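Long-range contacts in DUF1881 domain-containing protein (Neurospora crassa, PDB 5Z6E), which is an abundant perithecial protein whose isolated N-terminal beta gamma-crystallin domain, described here, binds calcium, although the site appears inoperative in the full-length protein: residues 50-55 with 81-86; 8-13 with 42-47. All coordinates share one frame; numbering follows the deposited sequence.

In the fold
Two antiparallel sheets packed face to face make up this beta gamma-crystallin domain, and each contact is a pair of neighbouring strands from one of them. Contact 2 comes first along the chain, joining strand 9-13 to strand 43-46; contact 1 follows, joining strand 50-55 to strand 82-87. Their centres lie about 10 Å apart, and the sheets meet in the core where Phe-12 CE2 touches Phe-83 CZ at 3.5 Å and Val-10 lies against Val-52. A potassium ion, bound by oxygens from both contacts, ties down the short turn from strand 43-46 to strand 50-55, where the chain changes sheets; calcium sits at the other end of the 50-55/81-86 pair.

Contact 1: residues 50-55 with 81-86; sequences AKVIAW and SRFRVV. With K (potassium ion), chain C; CA (calcium ion), chain B.
With chi1 at -60°, the indole of Trp-55 stands beside its own backbone N and brings the rim of the ring toward the neighbouring strand. Arg-84 CG lies opposite its carbonyl carbon, and a bend at chi3 (53°) swings the guanidinium against Val-86 CG1, which covers the centre of one face. The two strands form the central antiparallel pair of one sheet of a beta gamma-crystallin fold. Trp-55 meets Arg-84 edge-on, CH2 lying 3.8 Å from CD, with ring and guanidinium planes nearly coplanar. Arg-82 CG instead approaches Trp-55 CE3, at 3.9 Å, from well off the indole plane. Other residues hold the arginines' polar ends, Asp-30 by a salt bridge to Arg-84, Ser-32 and Glu-60 at Arg-82. Farther along this face the side chains of Ile-53 and Val-86 cross at about a right angle, with CD1 3.8 Å from CG2.

On the opposite face Val-52, Ala-54, Phe-83 and Val-85 look into the core. Val-52 CG1 packs on Phe-83 CB at 3.9 Å, strand 9-13 of the other sheet covers Val-52, and Ala-50 CB packs on Val-85 CG1.

Paired backbone bonds join Lys-51 to Val-86 and Ile-53 to Arg-84. At the far end a classic beta bulge sets both Ser-81 and Arg-82 against Trp-55, whose O accepts Ser-81 N at 3.2 Å and, weakly, Arg-82 N. Potassium takes Ala-50 O. Ser-81 OG, also hydrogen-bonded to Asn-38, joins Asp-39, Gln-56 and Gly-79 on calcium, 2.4 Å from the ion.

Contact 2: residues 8-13 with 42-47; sequences TKVIFY and FSVAVG. With K (potassium ion), chain C.
Tyr-13 O is gripped by two successive amides at the start of segment 42-47, Phe-42 N at 2.8 Å and Ser-43 N in a weak bond at 3.4 Å. Both residues thus face Tyr-13 in a classic beta bulge. Tyr-13 N returns a bond to Ser-43 O at 2.9 Å. The Ser-43 hydroxyl oxygen OG, buried here, touches Tyr-13 CB at 3.5 Å, but its hydrogen bonds go to Lys-15 O and Phe-18 N. The tyrosine ring turns an edge to the partner strand, bringing Tyr-13 CE1 to 4.1 Å from Ala-45 CB.

The pair belongs to the antiparallel sheet of a beta gamma-crystallin fold in which strand 9-13 is central and strand 43-46 is outermost within the chain. On its core face Val-44 makes a CH-pi contact with Phe-12: CG2 sits 3.6 Å from the ring centroid and 9° off the normal. Chi1 of 55° in Val-44 places CG2 anti to the backbone N and so over that ring. Val-44 CB lies 3.5 Å from Phe-12 CE1, and CG2 also packs against Val-10 CB. Tyr-41 stacks on Phe-12, and Trp-67 of the other sheet touches both Phe-12 and Val-44.

Ile-11 and Ala-45 exchange two backbone bonds farther along. Gly-47 N then binds Lys-9 O at 2.8 Å, while Gly-47 O turns to the potassium ion, whose shell Ala-48, Thr-68 and Asp-88 help to complete.

Contact 1: residues 50-55 with 81-86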
ATOM      1  N   ALA A  50      -2.943   5.537  -9.591  1.00 12.28           N
ATOM      2  CA  ALA A  50      -1.859   4.940  -8.809  1.00 10.59           C
ATOM      3  C   ALA A  50      -2.018   3.428  -8.700  1.00 11.48           C
ATOM      4  O   ALA A  50      -3.133   2.897  -8.678  1.00 11.67           O
ATOM      5  CB  ALA A  50      -1.804   5.568  -7.408  1.00 13.93           C
ATOM      6  N   LYS A  51      -0.888   2.746  -8.623  1.00 11.87           N
ATOM      7  CA  LYS A  51      -0.846   1.301  -8.461  1.00 14.22           C
ATOM      8  C   LYS A  51       0.210   0.967  -7.415  1.00 12.51           C
ATOM      9  O   LYS A  51       1.278   1.591  -7.391  1.00 14.57           O
ATOM     10  CB  LYS A  51      -0.545   0.647  -9.813  1.00 12.68           C
ATOM     11  CG  LYS A  51      -0.050  -0.771  -9.786  1.00 16.04           C
ATOM     12  CD  LYS A  51       0.073  -1.243 -11.223  1.00 18.59           C
ATOM     13  CE  LYS A  51       0.589  -2.667 -11.324  1.00 27.28           C
ATOM     14  NZ  LYS A  51       0.741  -3.068 -12.761  1.00 25.84           N
ATOM     15  N   VAL A  52      -0.093   0.021  -6.532  1.00 11.24           N
ATOM     16  CA  VAL A  52       0.863  -0.393  -5.506  1.00 11.92           C
ATOM     17  C   VAL A  52       1.450  -1.763  -5.836  1.00 11.73           C
ATOM     18  O   VAL A  52       0.713  -2.718  -6.048  1.00 13.04           O
ATOM     19  CB  VAL A  52       0.213  -0.446  -4.117  1.00  9.82           C
ATOM     20  CG1 VAL A  52       1.249  -0.826  -3.051  1.00 11.81           C
ATOM     21  CG2 VAL A  52      -0.430   0.893  -3.763  1.00 11.22           C
ATOM     22  N   ILE A  53       2.775  -1.840  -5.885  1.00 12.64           N
ATOM     23  CA  ILE A  53       3.471  -3.114  -5.998  1.00 11.91           C
ATOM     24  C   ILE A  53       4.023  -3.426  -4.615  1.00 13.90           C
ATOM     25  O   ILE A  53       4.759  -2.620  -4.067  1.00 12.29           O
ATOM     26  CB  ILE A  53       4.599  -3.046  -7.032  1.00 15.70           C
ATOM     27  CG1 ILE A  53       4.018  -2.717  -8.410  1.00 16.75           C
ATOM     28  CG2 ILE A  53       5.379  -4.347  -7.061  1.00 18.60           C
ATOM     29  CD1 ILE A  53       5.055  -2.244  -9.394  1.00 27.76           C
ATOM     30  N   ALA A  54       3.661  -4.571  -4.045  1.00 11.75           N
ATOM     31  CA  ALA A  54       3.883  -4.787  -2.618  1.00  9.85           C
ATOM     32  C   ALA A  54       4.504  -6.143  -2.298  1.00 12.39           C
ATOM     33  O   ALA A  54       4.184  -7.145  -2.937  1.00 10.93           O
ATOM     34  CB  ALA A  54       2.562  -4.638  -1.866  1.00 11.85           C
ATOM     35  N   TRP A  55       5.354  -6.175  -1.269  1.00 11.79           N
ATOM     36  CA  TRP A  55       5.982  -7.416  -0.829  1.00 12.16           C
ATOM     37  C   TRP A  55       5.916  -7.614   0.680  1.00 13.94           C
ATOM     38  O   TRP A  55       6.009  -6.660   1.473  1.00 12.21           O
ATOM     39  CB  TRP A  55       7.460  -7.471  -1.225  1.00 11.77           C
ATOM     40  CG  TRP A  55       7.775  -7.393  -2.686  1.00 13.03           C
ATOM     41  CD1 TRP A  55       7.979  -8.441  -3.545  1.00 14.30           C
ATOM     42  CD2 TRP A  55       7.986  -6.205  -3.442  1.00 14.94           C
ATOM     43  NE1 TRP A  55       8.293  -7.964  -4.799  1.00 15.76           N
ATOM     44  CE2 TRP A  55       8.297  -6.594  -4.761  1.00 16.80           C
ATOM     45  CE3 TRP A  55       7.926  -4.843  -3.136  1.00 18.15           C
ATOM     46  CZ2 TRP A  55       8.553  -5.669  -5.769  1.00 20.70           C
ATOM     47  CZ3 TRP A  55       8.178  -3.921  -4.146  1.00 21.90           C
ATOM     48  CH2 TRP A  55       8.487  -4.342  -5.445  1.00 24.12           C
ATOM     49  N   SER A  81       6.008  -5.163   4.285  1.00 11.63           N
ATOM     50  CA  SER A  81       7.272  -4.519   4.629  1.00 11.12           C
ATOM     51  C   SER A  81       7.827  -3.577   3.563  1.00 13.00           C
ATOM     52  O   SER A  81       8.611  -2.686   3.874  1.00 12.03           O
ATOM     53  CB  SER A  81       8.333  -5.570   4.963  1.00 12.58           C
ATOM     54  OG  SER A  81       7.994  -6.256   6.166  1.00 11.68           O
ATOM     55  N   ARG A  82       7.459  -3.788   2.311  1.00 10.08           N
ATOM     56  CA  ARG A  82       7.984  -2.944   1.248  1.00 12.25           C
ATOM     57  C   ARG A  82       6.966  -2.784   0.133  1.00 11.21           C
ATOM     58  O   ARG A  82       6.245  -3.720  -0.191  1.00 11.39           O
ATOM     59  CB  ARG A  82       9.284  -3.526   0.699  1.00 14.09           C
ATOM     60  CG  ARG A  82       9.824  -2.744  -0.483  1.00 14.63           C
ATOM     61  CD  ARG A  82      11.292  -2.931  -0.644  1.00 17.67           C
ATOM     62  NE  ARG A  82      11.779  -2.306  -1.866  1.00 18.51           N
ATOM     63  CZ  ARG A  82      12.271  -1.077  -1.931  1.00 20.78           C
ATOM     64  NH1 ARG A  82      12.340  -0.332  -0.838  1.00 20.73           N
ATOM     65  NH2 ARG A  82      12.694  -0.589  -3.095  1.00 22.50           N
ATOM     66  N   PHE A  83       6.906  -1.594  -0.452  1.00 12.43           N
ATOM     67  CA  PHE A  83       6.044  -1.373  -1.606  1.00 11.23           C
ATOM     68  C   PHE A  83       6.574  -0.235  -2.476  1.00 13.17           C
ATOM     69  O   PHE A  83       7.386   0.580  -2.028  1.00 12.56           O
ATOM     70  CB  PHE A  83       4.603  -1.072  -1.162  1.00 11.38           C
ATOM     71  CG  PHE A  83       4.461   0.197  -0.341  1.00 13.69           C
ATOM     72  CD1 PHE A  83       4.232   1.428  -0.960  1.00 10.96           C
ATOM     73  CD2 PHE A  83       4.554   0.156   1.044  1.00 12.56           C
ATOM     74  CE1 PHE A  83       4.102   2.597  -0.201  1.00 12.79           C
ATOM     75  CE2 PHE A  83       4.434   1.317   1.802  1.00 11.28           C
ATOM     76  CZ  PHE A  83       4.193   2.538   1.180  1.00 10.83           C
ATOM     77  N   ARG A  84       6.120  -0.208  -3.723  1.00 11.69           N
ATOM     78  CA  ARG A  84       6.364   0.904  -4.628  1.00 13.37           C
ATOM     79  C   ARG A  84       5.018   1.437  -5.081  1.00 14.42           C
ATOM     80  O   ARG A  84       4.094   0.663  -5.311  1.00 15.65           O
ATOM     81  CB  ARG A  84       7.185   0.467  -5.846  1.00 16.47           C
ATOM     82  CG  ARG A  84       8.431  -0.337  -5.532  1.00 19.14           C
ATOM     83  CD  ARG A  84       9.105  -0.809  -6.815  1.00 22.16           C
ATOM     84  NE  ARG A  84       9.346   0.307  -7.722  1.00 28.15           N
ATOM     85  CZ  ARG A  84       9.280   0.229  -9.049  1.00 36.91           C
ATOM     86  NH1 ARG A  84       8.976  -0.923  -9.643  1.00 35.22           N
ATOM     87  NH2 ARG A  84       9.515   1.312  -9.785  1.00 38.43           N
ATOM     88  N   VAL A  85       4.901   2.755  -5.202  1.00 12.79           N
ATOM     89  CA  VAL A  85       3.719   3.341  -5.820  1.00 11.71           C
ATOM     90  C   VAL A  85       4.109   3.761  -7.236  1.00 15.85           C
ATOM     91  O   VAL A  85       5.036   4.555  -7.428  1.00 14.09           O
ATOM     92  CB  VAL A  85       3.188   4.530  -5.021  1.00 12.12           C
ATOM     93  CG1 VAL A  85       1.811   4.953  -5.553  1.00 12.04           C
ATOM     94  CG2 VAL A  85       3.105   4.177  -3.522  1.00 14.25           C
ATOM     95  N   VAL A  86       3.426   3.197  -8.225  1.00 12.54           N
ATOM     96  CA  VAL A  86       3.787   3.416  -9.618  1.00 12.43           C
ATOM     97  C   VAL A  86       2.567   3.857 -10.425  1.00 13.56           C
ATOM     98  O   VAL A  86       1.428   3.700  -9.987  1.00 11.70           O
ATOM     99  CB  VAL A  86       4.396   2.139 -10.251  1.00 14.85           C
ATOM    100  CG1 VAL A  86       5.637   1.692  -9.472  1.00 16.92           C
ATOM    101  CG2 VAL A  86       3.353   1.020 -10.311  1.00 13.47           C
TER
HETATM  102  K     K C 202      -5.570   2.888  -9.516  1.00 24.26           K
HETATM  103 CA    CA B 201       6.971  -8.342   6.539  1.00 11.97          CA
HETATM  104  O   HOH W   1       6.134 -10.431   7.184  1.00 11.70           O
HETATM  105  O   HOH W   2       8.178  -8.240   8.708  1.00 11.23           O
HETATM  106  O   HOH W   3      -7.942   2.531  -9.558  1.00 25.45           O

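Contact 2: residues 8-13 with 42-47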
ATOM      1  N   THR A   8      -2.996  10.341  -7.896  1.00 12.59           N
ATOM      2  CA  THR A   8      -1.628   9.841  -7.904  1.00 13.66           C
ATOM      3  C   THR A   8      -1.177   9.370  -6.533  1.00 15.28           C
ATOM      4  O   THR A   8       0.007   9.104  -6.316  1.00 12.70           O
ATOM      5  CB  THR A   8      -0.639  10.899  -8.354  1.00 16.64           C
ATOM      6  OG1 THR A   8      -0.705  12.002  -7.444  1.00 13.62           O
ATOM      7  CG2 THR A   8      -0.945  11.361  -9.777  1.00 19.60           C
ATOM      8  N   LYS A   9      -2.113   9.283  -5.600  1.00 13.62           N
ATOM      9  CA  LYS A   9      -1.734   8.965  -4.238  1.00 12.50           C
ATOM     10  C   LYS A   9      -2.368   7.681  -3.726  1.00 14.82           C
ATOM     11  O   LYS A   9      -3.329   7.166  -4.315  1.00 12.41           O
ATOM     12  CB  LYS A   9      -2.079  10.150  -3.338  1.00 15.91           C
ATOM     13  CG  LYS A   9      -1.179  11.339  -3.672  1.00 18.79           C
ATOM     14  CD  LYS A   9      -1.472  12.556  -2.860  1.00 26.03           C
ATOM     15  CE  LYS A   9      -0.549  13.682  -3.302  1.00 26.32           C
ATOM     16  NZ  LYS A   9      -0.746  14.866  -2.443  1.00 29.76           N
ATOM     17  N   VAL A  10      -1.781   7.151  -2.651  1.00 11.35           N
ATOM     18  CA  VAL A  10      -2.372   6.043  -1.906  1.00 11.88           C
ATOM     19  C   VAL A  10      -2.284   6.406  -0.430  1.00 13.47           C
ATOM     20  O   VAL A  10      -1.420   7.185  -0.028  1.00 12.97           O
ATOM     21  CB  VAL A  10      -1.674   4.680  -2.178  1.00 12.40           C
ATOM     22  CG1 VAL A  10      -1.590   4.405  -3.694  1.00 11.13           C
ATOM     23  CG2 VAL A  10      -0.291   4.612  -1.524  1.00 13.07           C
ATOM     24  N   ILE A  11      -3.190   5.869   0.372  1.00 12.28           N
ATOM     25  CA  ILE A  11      -3.143   6.087   1.813  1.00 11.64           C
ATOM     26  C   ILE A  11      -3.171   4.738   2.528  1.00 12.27           C
ATOM     27  O   ILE A  11      -4.101   3.967   2.334  1.00 13.09           O
ATOM     28  CB  ILE A  11      -4.331   6.937   2.293  1.00 14.28           C
ATOM     29  CG1 ILE A  11      -4.465   8.211   1.449  1.00 14.28           C
ATOM     30  CG2 ILE A  11      -4.185   7.252   3.783  1.00 13.80           C
ATOM     31  CD1 ILE A  11      -5.761   8.992   1.736  1.00 17.05           C
ATOM     32  N   PHE A  12      -2.144   4.448   3.326  1.00 11.69           N
ATOM     33  CA  PHE A  12      -2.099   3.221   4.109  1.00 12.29           C
ATOM     34  C   PHE A  12      -2.633   3.468   5.510  1.00 11.81           C
ATOM     35  O   PHE A  12      -2.354   4.514   6.115  1.00 13.05           O
ATOM     36  CB  PHE A  12      -0.673   2.669   4.186  1.00 10.20           C
ATOM     37  CG  PHE A  12      -0.289   1.849   2.999  1.00 13.16           C
ATOM     38  CD1 PHE A  12      -0.707   0.531   2.888  1.00 14.39           C
ATOM     39  CD2 PHE A  12       0.470   2.396   1.982  1.00 12.23           C
ATOM     40  CE1 PHE A  12      -0.359  -0.233   1.782  1.00 11.75           C
ATOM     41  CE2 PHE A  12       0.819   1.643   0.884  1.00 11.55           C
ATOM     42  CZ  PHE A  12       0.407   0.325   0.785  1.00 11.52           C
ATOM     43  N   TYR A  13      -3.417   2.515   6.003  1.00 11.64           N
ATOM     44  CA  TYR A  13      -3.986   2.581   7.345  1.00 11.58           C
ATOM     45  C   TYR A  13      -3.498   1.410   8.192  1.00 11.53           C
ATOM     46  O   TYR A  13      -3.181   0.331   7.679  1.00 12.45           O
ATOM     47  CB  TYR A  13      -5.516   2.581   7.284  1.00 12.70           C
ATOM     48  CG  TYR A  13      -6.086   3.690   6.429  1.00 12.66           C
ATOM     49  CD1 TYR A  13      -6.297   3.501   5.071  1.00 13.28           C
ATOM     50  CD2 TYR A  13      -6.408   4.926   6.981  1.00 13.52           C
ATOM     51  CE1 TYR A  13      -6.821   4.523   4.273  1.00 14.71           C
ATOM     52  CE2 TYR A  13      -6.930   5.949   6.197  1.00 15.43           C
ATOM     53  CZ  TYR A  13      -7.135   5.737   4.849  1.00 13.54           C
ATOM     54  OH  TYR A  13      -7.644   6.742   4.059  1.00 17.81           O
ATOM     55  N   PHE A  42      -2.810  -2.372   7.315  1.00 11.13           N
ATOM     56  CA  PHE A  42      -3.821  -3.398   7.062  1.00 11.28           C
ATOM     57  C   PHE A  42      -4.894  -3.018   6.045  1.00 11.56           C
ATOM     58  O   PHE A  42      -5.725  -3.851   5.673  1.00 12.83           O
ATOM     59  CB  PHE A  42      -4.457  -3.820   8.388  1.00 12.59           C
ATOM     60  CG  PHE A  42      -3.601  -4.789   9.149  1.00 14.14           C
ATOM     61  CD1 PHE A  42      -3.589  -6.130   8.801  1.00 17.40           C
ATOM     62  CD2 PHE A  42      -2.751  -4.347  10.158  1.00 13.62           C
ATOM     63  CE1 PHE A  42      -2.765  -7.032   9.466  1.00 18.57           C
ATOM     64  CE2 PHE A  42      -1.932  -5.238  10.829  1.00 15.01           C
ATOM     65  CZ  PHE A  42      -1.936  -6.587  10.477  1.00 18.70           C
ATOM     66  N   SER A  43      -4.867  -1.785   5.560  1.00 11.21           N
ATOM     67  CA  SER A  43      -5.725  -1.441   4.427  1.00 12.30           C
ATOM     68  C   SER A  43      -5.118  -0.263   3.692  1.00 11.65           C
ATOM     69  O   SER A  43      -4.253   0.434   4.235  1.00 12.58           O
ATOM     70  CB  SER A  43      -7.164  -1.136   4.882  1.00 11.03           C
ATOM     71  OG  SER A  43      -7.225  -0.022   5.768  1.00 13.04           O
ATOM     72  N   VAL A  44      -5.560  -0.036   2.461  1.00 13.46           N
ATOM     73  CA  VAL A  44      -4.955   1.005   1.642  1.00 12.15           C
ATOM     74  C   VAL A  44      -5.977   1.567   0.663  1.00 11.97           C
ATOM     75  O   VAL A  44      -6.666   0.824  -0.032  1.00 12.31           O
ATOM     76  CB  VAL A  44      -3.696   0.479   0.887  1.00 11.89           C
ATOM     77  CG1 VAL A  44      -4.013  -0.778   0.025  1.00 11.21           C
ATOM     78  CG2 VAL A  44      -3.032   1.595   0.053  1.00 10.27           C
ATOM     79  N   ALA A  45      -6.112   2.887   0.657  1.00 11.09           N
ATOM     80  CA  ALA A  45      -6.949   3.563  -0.328  1.00 11.28           C
ATOM     81  C   ALA A  45      -6.072   3.886  -1.513  1.00 12.07           C
ATOM     82  O   ALA A  45      -4.989   4.435  -1.336  1.00 13.31           O
ATOM     83  CB  ALA A  45      -7.566   4.834   0.248  1.00 12.74           C
ATOM     84  N   VAL A  46      -6.523   3.554  -2.713  1.00 11.43           N
ATOM     85  CA  VAL A  46      -5.670   3.671  -3.889  1.00 11.67           C
ATOM     86  C   VAL A  46      -6.271   4.652  -4.879  1.00 15.20           C
ATOM     87  O   VAL A  46      -7.405   4.474  -5.324  1.00 13.69           O
ATOM     88  CB  VAL A  46      -5.447   2.285  -4.562  1.00 12.70           C
ATOM     89  CG1 VAL A  46      -4.627   2.420  -5.838  1.00 13.54           C
ATOM     90  CG2 VAL A  46      -4.768   1.318  -3.587  1.00 13.41           C
ATOM     91  N   GLY A  47      -5.510   5.694  -5.208  1.00 13.67           N
ATOM     92  CA  GLY A  47      -5.980   6.732  -6.109  1.00 14.23           C
ATOM     93  C   GLY A  47      -6.133   6.232  -7.530  1.00 13.87           C
ATOM     94  O   GLY A  47      -5.494   5.253  -7.927  1.00 12.30           O
TER
HETATM   95  K     K C 202      -5.570   2.888  -9.516  1.00 24.26           K
HETATM   96  O   HOH W   3      -7.942   2.531  -9.558  1.00 25.45           O